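Local structure of LbaCas13a H328A (C2c2) (Lachnospiraceae bacterium NK4A179, 5WLH) at residues A[496-508]-A[1119-1131]. The protein binds a CRISPR guide RNA and, as a Cas13a effector, probably cleaves single-stranded RNA once the guide has paired with its target. Numbering follows the deposited sequence.
Sequences EMLQRETAVYVAF and QGQLINWIYLRER. With nucleotides of chain B.
Glu496 forms a salt bridge with Arg1131, OE1 lying 2.9 Å from NH1, with the carboxylate and guanidinium planes turned 40° apart. Arg1131 also grips the RNA: its NH1 and NH2 both donate to OP1 of A28 of chain B, NH2 at 2.8 Å. One turn on, Arg500 runs its side chain against 1119-1131, past Asn1124 and Leu1128, with CG anti to the backbone N (chi1 -173°) and a bend at chi3. Its NE makes a weak, bent hydrogen bond of 3.0 Å to Asn1124 OD1. Leu1128 CD1 covers one face of the guanidinium. Water 1 links Arg500 NH1 to Tyr1127 O, and water 2 bridges Arg500 NH2 and Asn1124 ND2. An alanine in place of Arg500 would probably leave Asn1124 OD1 without this donor and open a gap beside Leu1128. Ala503 CB sits over the centre of the Tyr1127 ring, a CH-pi contact of 3.7 Å to the centroid. The Tyr1127 hydroxyl bonds Glu1250. Val504 CG2 presses on the backbone at Asn1124 N, 3.4 Å away, and meets Ile1123 CG2. Ala507 CB touches Ile1123 CD1. Phe508 brings its ring edge to Gly1120 CA, 3.7 Å from CE2. The axes of 496-508 and 1119-1131 come within 8.6 Å, their N-to-C directions 126° apart: an oblique helix-helix packing, nearer antiparallel than parallel, at one end of which Arg1131, held by Glu496, binds a phosphate of the bound pre-crRNA.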
ATOM      1  N   GLU A 496      -7.103  -3.000  10.429  1.00 17.62           N
ATOM      2  CA  GLU A 496      -7.772  -2.669   9.172  1.00 18.10           C
ATOM      3  C   GLU A 496      -6.977  -3.156   7.976  1.00 18.52           C
ATOM      4  O   GLU A 496      -7.561  -3.626   6.994  1.00 18.50           O
ATOM      5  CB  GLU A 496      -8.030  -1.165   9.087  1.00 19.16           C
ATOM      6  CG  GLU A 496      -9.100  -0.751  10.102  1.00 23.05           C
ATOM      7  CD  GLU A 496      -9.539   0.705  10.004  1.00 27.18           C
ATOM      8  OE1 GLU A 496      -8.876   1.491   9.317  1.00 27.42           O
ATOM      9  OE2 GLU A 496     -10.569   1.053  10.637  1.00 33.36           O
ATOM     10  N   MET A 497      -5.646  -3.082   8.043  1.00 18.28           N
ATOM     11  CA  MET A 497      -4.842  -3.622   6.945  1.00 16.14           C
ATOM     12  C   MET A 497      -5.105  -5.109   6.775  1.00 17.91           C
ATOM     13  O   MET A 497      -5.362  -5.582   5.667  1.00 19.49           O
ATOM     14  CB  MET A 497      -3.345  -3.391   7.188  1.00 17.38           C
ATOM     15  CG  MET A 497      -2.903  -1.948   7.200  1.00 25.25           C
ATOM     16  SD  MET A 497      -2.718  -1.205   5.588  1.00 34.26           S
ATOM     17  CE  MET A 497      -1.103  -1.835   5.107  1.00 34.81           C
ATOM     18  N   LEU A 498      -5.055  -5.865   7.878  1.00 18.32           N
ATOM     19  CA  LEU A 498      -5.243  -7.305   7.763  1.00 16.66           C
ATOM     20  C   LEU A 498      -6.651  -7.629   7.292  1.00 16.25           C
ATOM     21  O   LEU A 498      -6.842  -8.533   6.466  1.00 16.44           O
ATOM     22  CB  LEU A 498      -4.951  -7.996   9.097  1.00 19.83           C
ATOM     23  CG  LEU A 498      -5.058  -9.527   9.016  1.00 22.16           C
ATOM     24  CD1 LEU A 498      -3.959 -10.073   8.107  1.00 18.75           C
ATOM     25  CD2 LEU A 498      -4.985 -10.147  10.413  1.00 23.11           C
ATOM     26  N   GLN A 499      -7.644  -6.903   7.813  1.00 18.27           N
ATOM     27  CA  GLN A 499      -9.025  -7.085   7.373  1.00 20.20           C
ATOM     28  C   GLN A 499      -9.154  -6.880   5.867  1.00 17.61           C
ATOM     29  O   GLN A 499      -9.812  -7.662   5.164  1.00 17.50           O
ATOM     30  CB  GLN A 499      -9.927  -6.101   8.124  1.00 21.63           C
ATOM     31  CG  GLN A 499     -11.403  -6.324   7.895  1.00 23.57           C
ATOM     32  CD  GLN A 499     -11.997  -7.165   8.995  1.00 29.73           C
ATOM     33  OE1 GLN A 499     -12.164  -6.703  10.127  1.00 27.56           O
ATOM     34  NE2 GLN A 499     -12.301  -8.417   8.679  1.00 29.16           N
ATOM     35  N   ARG A 500      -8.551  -5.806   5.357  1.00 17.03           N
ATOM     36  CA  ARG A 500      -8.661  -5.505   3.931  1.00 17.93           C
ATOM     37  C   ARG A 500      -7.877  -6.512   3.099  1.00 19.35           C
ATOM     38  O   ARG A 500      -8.358  -6.988   2.065  1.00 18.27           O
ATOM     39  CB  ARG A 500      -8.184  -4.074   3.678  1.00 19.70           C
ATOM     40  CG  ARG A 500      -8.392  -3.567   2.271  1.00 20.33           C
ATOM     41  CD  ARG A 500      -8.251  -2.035   2.230  1.00 18.30           C
ATOM     42  NE  ARG A 500      -6.895  -1.644   2.606  1.00 20.06           N
ATOM     43  CZ  ARG A 500      -6.542  -1.091   3.760  1.00 20.87           C
ATOM     44  NH1 ARG A 500      -7.452  -0.821   4.690  1.00 21.68           N
ATOM     45  NH2 ARG A 500      -5.260  -0.795   3.978  1.00 19.07           N
ATOM     46  N   GLU A 501      -6.683  -6.885   3.555  1.00 15.66           N
ATOM     47  CA  GLU A 501      -5.933  -7.919   2.855  1.00 19.51           C
ATOM     48  C   GLU A 501      -6.709  -9.232   2.816  1.00 18.54           C
ATOM     49  O   GLU A 501      -6.737  -9.916   1.785  1.00 19.48           O
ATOM     50  CB  GLU A 501      -4.568  -8.106   3.518  1.00 20.56           C
ATOM     51  CG  GLU A 501      -3.656  -6.867   3.380  1.00 20.27           C
ATOM     52  CD  GLU A 501      -2.778  -6.587   4.613  1.00 23.52           C
ATOM     53  OE1 GLU A 501      -2.768  -7.401   5.553  1.00 22.41           O
ATOM     54  OE2 GLU A 501      -2.094  -5.535   4.634  1.00 23.04           O
ATOM     55  N   THR A 502      -7.337  -9.606   3.938  1.00 19.14           N
ATOM     56  CA  THR A 502      -8.110 -10.842   3.982  1.00 19.58           C
ATOM     57  C   THR A 502      -9.315 -10.767   3.063  1.00 21.03           C
ATOM     58  O   THR A 502      -9.685 -11.765   2.434  1.00 20.95           O
ATOM     59  CB  THR A 502      -8.539 -11.126   5.431  1.00 23.25           C
ATOM     60  OG1 THR A 502      -7.365 -11.220   6.244  1.00 23.93           O
ATOM     61  CG2 THR A 502      -9.326 -12.442   5.540  1.00 27.82           C
ATOM     62  N   ALA A 503      -9.920  -9.582   2.948  1.00 20.34           N
ATOM     63  CA  ALA A 503     -11.089  -9.435   2.091  1.00 21.06           C
ATOM     64  C   ALA A 503     -10.743  -9.765   0.649  1.00 18.67           C
ATOM     65  O   ALA A 503     -11.568 -10.320  -0.087  1.00 19.60           O
ATOM     66  CB  ALA A 503     -11.639  -8.013   2.195  1.00 23.24           C
ATOM     67  N   VAL A 504      -9.527  -9.417   0.228  1.00 17.31           N
ATOM     68  CA  VAL A 504      -9.085  -9.703  -1.128  1.00 17.75           C
ATOM     69  C   VAL A 504      -9.031 -11.207  -1.347  1.00 17.70           C
ATOM     70  O   VAL A 504      -9.512 -11.721  -2.361  1.00 19.29           O
ATOM     71  CB  VAL A 504      -7.711  -9.047  -1.371  1.00 21.21           C
ATOM     72  CG1 VAL A 504      -7.044  -9.605  -2.646  1.00 20.61           C
ATOM     73  CG2 VAL A 504      -7.856  -7.521  -1.419  1.00 22.01           C
ATOM     74  N   TYR A 505      -8.485 -11.936  -0.369  1.00 18.91           N
ATOM     75  CA  TYR A 505      -8.333 -13.382  -0.511  1.00 20.07           C
ATOM     76  C   TYR A 505      -9.672 -14.095  -0.439  1.00 18.01           C
ATOM     77  O   TYR A 505      -9.855 -15.099  -1.140  1.00 21.78           O
ATOM     78  CB  TYR A 505      -7.367 -13.923   0.543  1.00 15.52           C
ATOM     79  CG  TYR A 505      -6.001 -13.351   0.312  1.00 23.44           C
ATOM     80  CD1 TYR A 505      -5.401 -13.445  -0.941  1.00 27.44           C
ATOM     81  CD2 TYR A 505      -5.347 -12.650   1.307  1.00 25.35           C
ATOM     82  CE1 TYR A 505      -4.152 -12.892  -1.181  1.00 29.65           C
ATOM     83  CE2 TYR A 505      -4.113 -12.087   1.075  1.00 27.15           C
ATOM     84  CZ  TYR A 505      -3.523 -12.207  -0.160  1.00 29.74           C
ATOM     85  OH  TYR A 505      -2.284 -11.641  -0.383  1.00 38.06           O
ATOM     86  N   VAL A 506     -10.614 -13.589   0.373  1.00 16.28           N
ATOM     87  CA  VAL A 506     -11.982 -14.119   0.335  1.00 16.74           C
ATOM     88  C   VAL A 506     -12.530 -14.061  -1.087  1.00 22.32           C
ATOM     89  O   VAL A 506     -13.064 -15.049  -1.606  1.00 21.48           O
ATOM     90  CB  VAL A 506     -12.895 -13.366   1.320  1.00 17.98           C
ATOM     91  CG1 VAL A 506     -14.382 -13.806   1.157  1.00 21.91           C
ATOM     92  CG2 VAL A 506     -12.444 -13.608   2.733  1.00 20.27           C
ATOM     93  N   ALA A 507     -12.363 -12.912  -1.753  1.00 17.93           N
ATOM     94  CA  ALA A 507     -12.827 -12.775  -3.131  1.00 22.70           C
ATOM     95  C   ALA A 507     -12.145 -13.783  -4.054  1.00 22.45           C
ATOM     96  O   ALA A 507     -12.807 -14.400  -4.895  1.00 22.18           O
ATOM     97  CB  ALA A 507     -12.587 -11.348  -3.637  1.00 20.76           C
ATOM     98  N   PHE A 508     -10.817 -13.960  -3.922  1.00 19.42           N
ATOM     99  CA  PHE A 508     -10.118 -14.891  -4.798  1.00 18.67           C
ATOM    100  C   PHE A 508     -10.512 -16.331  -4.506  1.00 22.02           C
ATOM    101  O   PHE A 508     -10.588 -17.155  -5.423  1.00 21.27           O
ATOM    102  CB  PHE A 508      -8.598 -14.735  -4.674  1.00 18.48           C
ATOM    103  CG  PHE A 508      -8.036 -13.646  -5.555  1.00 23.08           C
ATOM    104  CD1 PHE A 508      -7.952 -13.824  -6.932  1.00 24.94           C
ATOM    105  CD2 PHE A 508      -7.609 -12.442  -5.013  1.00 26.89           C
ATOM    106  CE1 PHE A 508      -7.443 -12.819  -7.756  1.00 24.43           C
ATOM    107  CE2 PHE A 508      -7.098 -11.422  -5.831  1.00 23.10           C
ATOM    108  CZ  PHE A 508      -7.015 -11.610  -7.194  1.00 24.47           C
ATOM    109  N   GLN A1119      -5.568  -7.229  -9.979  1.00 16.79           N
ATOM    110  CA  GLN A1119      -6.955  -7.423  -9.573  1.00 18.24           C
ATOM    111  C   GLN A1119      -7.069  -7.336  -8.062  1.00 20.99           C
ATOM    112  O   GLN A1119      -8.024  -6.766  -7.532  1.00 18.94           O
ATOM    113  CB  GLN A1119      -7.447  -8.789 -10.056  1.00 17.79           C
ATOM    114  CG  GLN A1119      -8.804  -9.217  -9.507  1.00 19.90           C
ATOM    115  CD  GLN A1119      -9.959  -8.482 -10.141  1.00 25.60           C
ATOM    116  OE1 GLN A1119      -9.784  -7.450 -10.783  1.00 27.06           O
ATOM    117  NE2 GLN A1119     -11.162  -9.007  -9.948  1.00 21.11           N
ATOM    118  N   GLY A1120      -6.085  -7.892  -7.366  1.00 19.47           N
ATOM    119  CA  GLY A1120      -6.090  -7.826  -5.913  1.00 17.26           C
ATOM    120  C   GLY A1120      -6.009  -6.402  -5.402  1.00 18.69           C
ATOM    121  O   GLY A1120      -6.656  -6.054  -4.421  1.00 18.32           O
ATOM    122  N   GLN A1121      -5.229  -5.548  -6.070  1.00 14.87           N
ATOM    123  CA  GLN A1121      -5.180  -4.164  -5.616  1.00 15.78           C
ATOM    124  C   GLN A1121      -6.521  -3.476  -5.842  1.00 16.74           C
ATOM    125  O   GLN A1121      -6.961  -2.663  -5.028  1.00 16.51           O
ATOM    126  CB  GLN A1121      -4.054  -3.414  -6.340  1.00 15.84           C
ATOM    127  CG  GLN A1121      -3.972  -1.922  -5.977  1.00 16.20           C
ATOM    128  CD  GLN A1121      -3.682  -1.701  -4.501  1.00 19.87           C
ATOM    129  OE1 GLN A1121      -2.628  -2.103  -3.994  1.00 20.37           O
ATOM    130  NE2 GLN A1121      -4.622  -1.058  -3.799  1.00 19.22           N
ATOM    131  N   LEU A1122      -7.180  -3.786  -6.958  1.00 16.41           N
ATOM    132  CA  LEU A1122      -8.511  -3.243  -7.194  1.00 17.50           C
ATOM    133  C   LEU A1122      -9.477  -3.659  -6.092  1.00 20.18           C
ATOM    134  O   LEU A1122     -10.235  -2.839  -5.585  1.00 19.12           O
ATOM    135  CB  LEU A1122      -9.028  -3.700  -8.551  1.00 17.79           C
ATOM    136  CG  LEU A1122      -8.299  -3.034  -9.730  1.00 16.95           C
ATOM    137  CD1 LEU A1122      -8.672  -3.722 -11.026  1.00 20.81           C
ATOM    138  CD2 LEU A1122      -8.573  -1.515  -9.814  1.00 19.16           C
ATOM    139  N   ILE A1123      -9.443  -4.926  -5.694  1.00 19.45           N
ATOM    140  CA  ILE A1123     -10.335  -5.375  -4.631  1.00 17.43           C
ATOM    141  C   ILE A1123      -9.949  -4.743  -3.298  1.00 17.41           C
ATOM    142  O   ILE A1123     -10.814  -4.371  -2.500  1.00 17.00           O
ATOM    143  CB  ILE A1123     -10.343  -6.907  -4.560  1.00 16.06           C
ATOM    144  CG1 ILE A1123     -10.934  -7.472  -5.868  1.00 18.39           C
ATOM    145  CG2 ILE A1123     -11.288  -7.363  -3.419  1.00 15.03           C
ATOM    146  CD1 ILE A1123     -10.720  -8.973  -6.043  1.00 19.58           C
ATOM    147  N   ASN A1124      -8.650  -4.609  -3.040  1.00 18.70           N
ATOM    148  CA  ASN A1124      -8.197  -3.879  -1.859  1.00 19.20           C
ATOM    149  C   ASN A1124      -8.827  -2.485  -1.816  1.00 18.69           C
ATOM    150  O   ASN A1124      -9.391  -2.072  -0.799  1.00 17.94           O
ATOM    151  CB  ASN A1124      -6.666  -3.820  -1.882  1.00 16.57           C
ATOM    152  CG  ASN A1124      -6.067  -3.145  -0.661  1.00 18.67           C
ATOM    153  OD1 ASN A1124      -6.351  -1.987  -0.373  1.00 20.40           O
ATOM    154  ND2 ASN A1124      -5.163  -3.852   0.023  1.00 21.50           N
ATOM    155  N   TRP A1125      -8.764  -1.756  -2.935  1.00 16.73           N
ATOM    156  CA  TRP A1125      -9.365  -0.427  -2.994  1.00 18.00           C
ATOM    157  C   TRP A1125     -10.868  -0.478  -2.747  1.00 16.60           C
ATOM    158  O   TRP A1125     -11.433   0.433  -2.131  1.00 16.73           O
ATOM    159  CB  TRP A1125      -9.088   0.196  -4.358  1.00 14.77           C
ATOM    160  CG  TRP A1125      -7.725   0.789  -4.450  1.00 15.16           C
ATOM    161  CD1 TRP A1125      -6.967   1.296  -3.424  1.00 16.99           C
ATOM    162  CD2 TRP A1125      -6.955   0.954  -5.647  1.00 17.47           C
ATOM    163  NE1 TRP A1125      -5.762   1.788  -3.927  1.00 19.11           N
ATOM    164  CE2 TRP A1125      -5.741   1.585  -5.286  1.00 18.32           C
ATOM    165  CE3 TRP A1125      -7.179   0.629  -6.988  1.00 18.22           C
ATOM    166  CZ2 TRP A1125      -4.746   1.894  -6.225  1.00 17.72           C
ATOM    167  CZ3 TRP A1125      -6.215   0.950  -7.917  1.00 20.10           C
ATOM    168  CH2 TRP A1125      -5.002   1.569  -7.530  1.00 17.37           C
ATOM    169  N   ILE A1126     -11.542  -1.519  -3.245  1.00 18.31           N
ATOM    170  CA  ILE A1126     -12.975  -1.640  -2.957  1.00 20.76           C
ATOM    171  C   ILE A1126     -13.210  -1.612  -1.457  1.00 18.10           C
ATOM    172  O   ILE A1126     -14.099  -0.911  -0.958  1.00 17.17           O
ATOM    173  CB  ILE A1126     -13.560  -2.921  -3.573  1.00 20.30           C
ATOM    174  CG1 ILE A1126     -13.714  -2.748  -5.079  1.00 18.26           C
ATOM    175  CG2 ILE A1126     -14.917  -3.257  -2.882  1.00 21.14           C
ATOM    176  CD1 ILE A1126     -13.962  -4.048  -5.825  1.00 23.86           C
ATOM    177  N   TYR A1127     -12.429  -2.398  -0.717  1.00 15.66           N
ATOM    178  CA  TYR A1127     -12.656  -2.501   0.721  1.00 16.59           C
ATOM    179  C   TYR A1127     -12.112  -1.299   1.466  1.00 16.72           C
ATOM    180  O   TYR A1127     -12.611  -0.986   2.551  1.00 17.48           O
ATOM    181  CB  TYR A1127     -12.098  -3.839   1.227  1.00 15.21           C
ATOM    182  CG  TYR A1127     -13.094  -4.914   0.844  1.00 16.32           C
ATOM    183  CD1 TYR A1127     -14.218  -5.154   1.638  1.00 23.78           C
ATOM    184  CD2 TYR A1127     -12.976  -5.607  -0.357  1.00 19.29           C
ATOM    185  CE1 TYR A1127     -15.171  -6.091   1.267  1.00 26.23           C
ATOM    186  CE2 TYR A1127     -13.920  -6.563  -0.727  1.00 21.75           C
ATOM    187  CZ  TYR A1127     -15.011  -6.800   0.080  1.00 28.16           C
ATOM    188  OH  TYR A1127     -15.953  -7.736  -0.299  1.00 27.89           O
ATOM    189  N   LEU A1128     -11.151  -0.583   0.877  1.00 17.09           N
ATOM    190  CA  LEU A1128     -10.809   0.740   1.382  1.00 15.77           C
ATOM    191  C   LEU A1128     -12.011   1.667   1.283  1.00 17.12           C
ATOM    192  O   LEU A1128     -12.390   2.316   2.260  1.00 17.00           O
ATOM    193  CB  LEU A1128      -9.627   1.315   0.596  1.00 17.16           C
ATOM    194  CG  LEU A1128      -8.844   2.458   1.245  1.00 20.97           C
ATOM    195  CD1 LEU A1128      -8.140   1.949   2.519  1.00 18.70           C
ATOM    196  CD2 LEU A1128      -7.808   3.008   0.236  1.00 19.15           C
ATOM    197  N   ARG A1129     -12.619   1.742   0.096  1.00 16.63           N
ATOM    198  CA  ARG A1129     -13.766   2.634  -0.081  1.00 16.84           C
ATOM    199  C   ARG A1129     -14.936   2.214   0.794  1.00 15.64           C
ATOM    200  O   ARG A1129     -15.612   3.064   1.392  1.00 18.44           O
ATOM    201  CB  ARG A1129     -14.189   2.667  -1.548  1.00 16.90           C
ATOM    202  CG  ARG A1129     -15.235   3.771  -1.836  1.00 19.55           C
ATOM    203  CD  ARG A1129     -15.631   3.781  -3.308  1.00 22.22           C
ATOM    204  NE  ARG A1129     -16.351   4.997  -3.667  1.00 24.16           N
ATOM    205  CZ  ARG A1129     -17.651   5.192  -3.470  1.00 25.32           C
ATOM    206  NH1 ARG A1129     -18.392   4.263  -2.884  1.00 23.43           N
ATOM    207  NH2 ARG A1129     -18.207   6.342  -3.841  1.00 25.87           N
ATOM    208  N   GLU A1130     -15.184   0.904   0.900  1.00 17.03           N
ATOM    209  CA  GLU A1130     -16.356   0.474   1.651  1.00 17.40           C
ATOM    210  C   GLU A1130     -16.202   0.825   3.112  1.00 19.82           C
ATOM    211  O   GLU A1130     -17.165   1.257   3.762  1.00 18.73           O
ATOM    212  CB  GLU A1130     -16.596  -1.024   1.493  1.00 23.22           C
ATOM    213  CG  GLU A1130     -17.946  -1.417   2.098  1.00 23.04           C
ATOM    214  CD  GLU A1130     -18.322  -2.836   1.781  1.00 28.52           C
ATOM    215  OE1 GLU A1130     -17.838  -3.742   2.484  1.00 33.02           O
ATOM    216  OE2 GLU A1130     -19.112  -3.029   0.839  1.00 33.02           O
ATOM    217  N   ARG A1131     -14.993   0.644   3.646  1.00 14.11           N
ATOM    218  CA  ARG A1131     -14.720   1.083   5.007  1.00 14.71           C
ATOM    219  C   ARG A1131     -14.999   2.573   5.150  1.00 17.55           C
ATOM    220  O   ARG A1131     -15.606   3.017   6.128  1.00 16.35           O
ATOM    221  CB  ARG A1131     -13.266   0.787   5.386  1.00 16.18           C
ATOM    222  CG  ARG A1131     -12.862   1.332   6.757  1.00 19.01           C
ATOM    223  CD  ARG A1131     -11.369   1.423   6.885  1.00 18.48           C
ATOM    224  NE  ARG A1131     -10.865   2.554   6.087  1.00 21.21           N
ATOM    225  CZ  ARG A1131      -9.574   2.825   5.899  1.00 20.72           C
ATOM    226  NH1 ARG A1131      -8.644   2.064   6.473  1.00 18.21           N
ATOM    227  NH2 ARG A1131      -9.217   3.883   5.169  1.00 16.77           N
TER
ATOM    228  P     A B  28      -5.194   3.668   5.914  1.00 22.43           P
ATOM    229  OP1   A B  28      -6.614   4.048   6.069  1.00 30.57           O
ATOM    230  OP2   A B  28      -4.574   2.653   6.790  1.00 27.04           O
ATOM    231  O5'   A B  28      -5.036   3.146   4.428  1.00 21.40           O
ATOM    232  C5'   A B  28      -3.757   2.850   3.919  1.00 21.79           C
ATOM    233  C4'   A B  28      -3.493   3.634   2.666  1.00 19.91           C
ATOM    234  O4'   A B  28      -3.194   5.024   2.977  1.00 18.47           O
ATOM    235  C3'   A B  28      -2.290   3.188   1.867  1.00 20.91           C
ATOM    236  O3'   A B  28      -2.532   2.024   1.116  1.00 21.27           O
ATOM    237  C2'   A B  28      -2.027   4.406   1.012  1.00 20.21           C
ATOM    238  O2'   A B  28      -3.027   4.483   0.011  1.00 21.99           O
ATOM    239  C1'   A B  28      -2.281   5.525   2.030  1.00 17.04           C
ATOM    240  N9    A B  28      -1.037   5.887   2.725  1.00 18.68           N
ATOM    241  C8    A B  28      -0.616   5.539   3.984  1.00 18.54           C
ATOM    242  N7    A B  28       0.589   6.022   4.272  1.00 16.79           N
ATOM    243  C5    A B  28       0.951   6.727   3.129  1.00 18.56           C
ATOM    244  C6    A B  28       2.090   7.485   2.800  1.00 19.75           C
ATOM    245  N6    A B  28       3.131   7.679   3.633  1.00 21.20           N
ATOM    246  N1    A B  28       2.140   8.043   1.576  1.00 20.84           N
ATOM    247  C2    A B  28       1.093   7.870   0.753  1.00 20.82           C
ATOM    248  N3    A B  28      -0.037   7.198   0.948  1.00 18.74           N
ATOM    249  C4    A B  28      -0.042   6.639   2.176  1.00 17.98           C
TER
HETATM  250  O   HOH W   1     -10.460  -0.954   4.623  1.00 19.75           O
HETATM  251  O   HOH W   2      -3.600  -2.082   2.013  1.00 20.57           O
HETATM  252  O   HOH W   3     -14.166 -10.006   0.703  1.00 27.44           O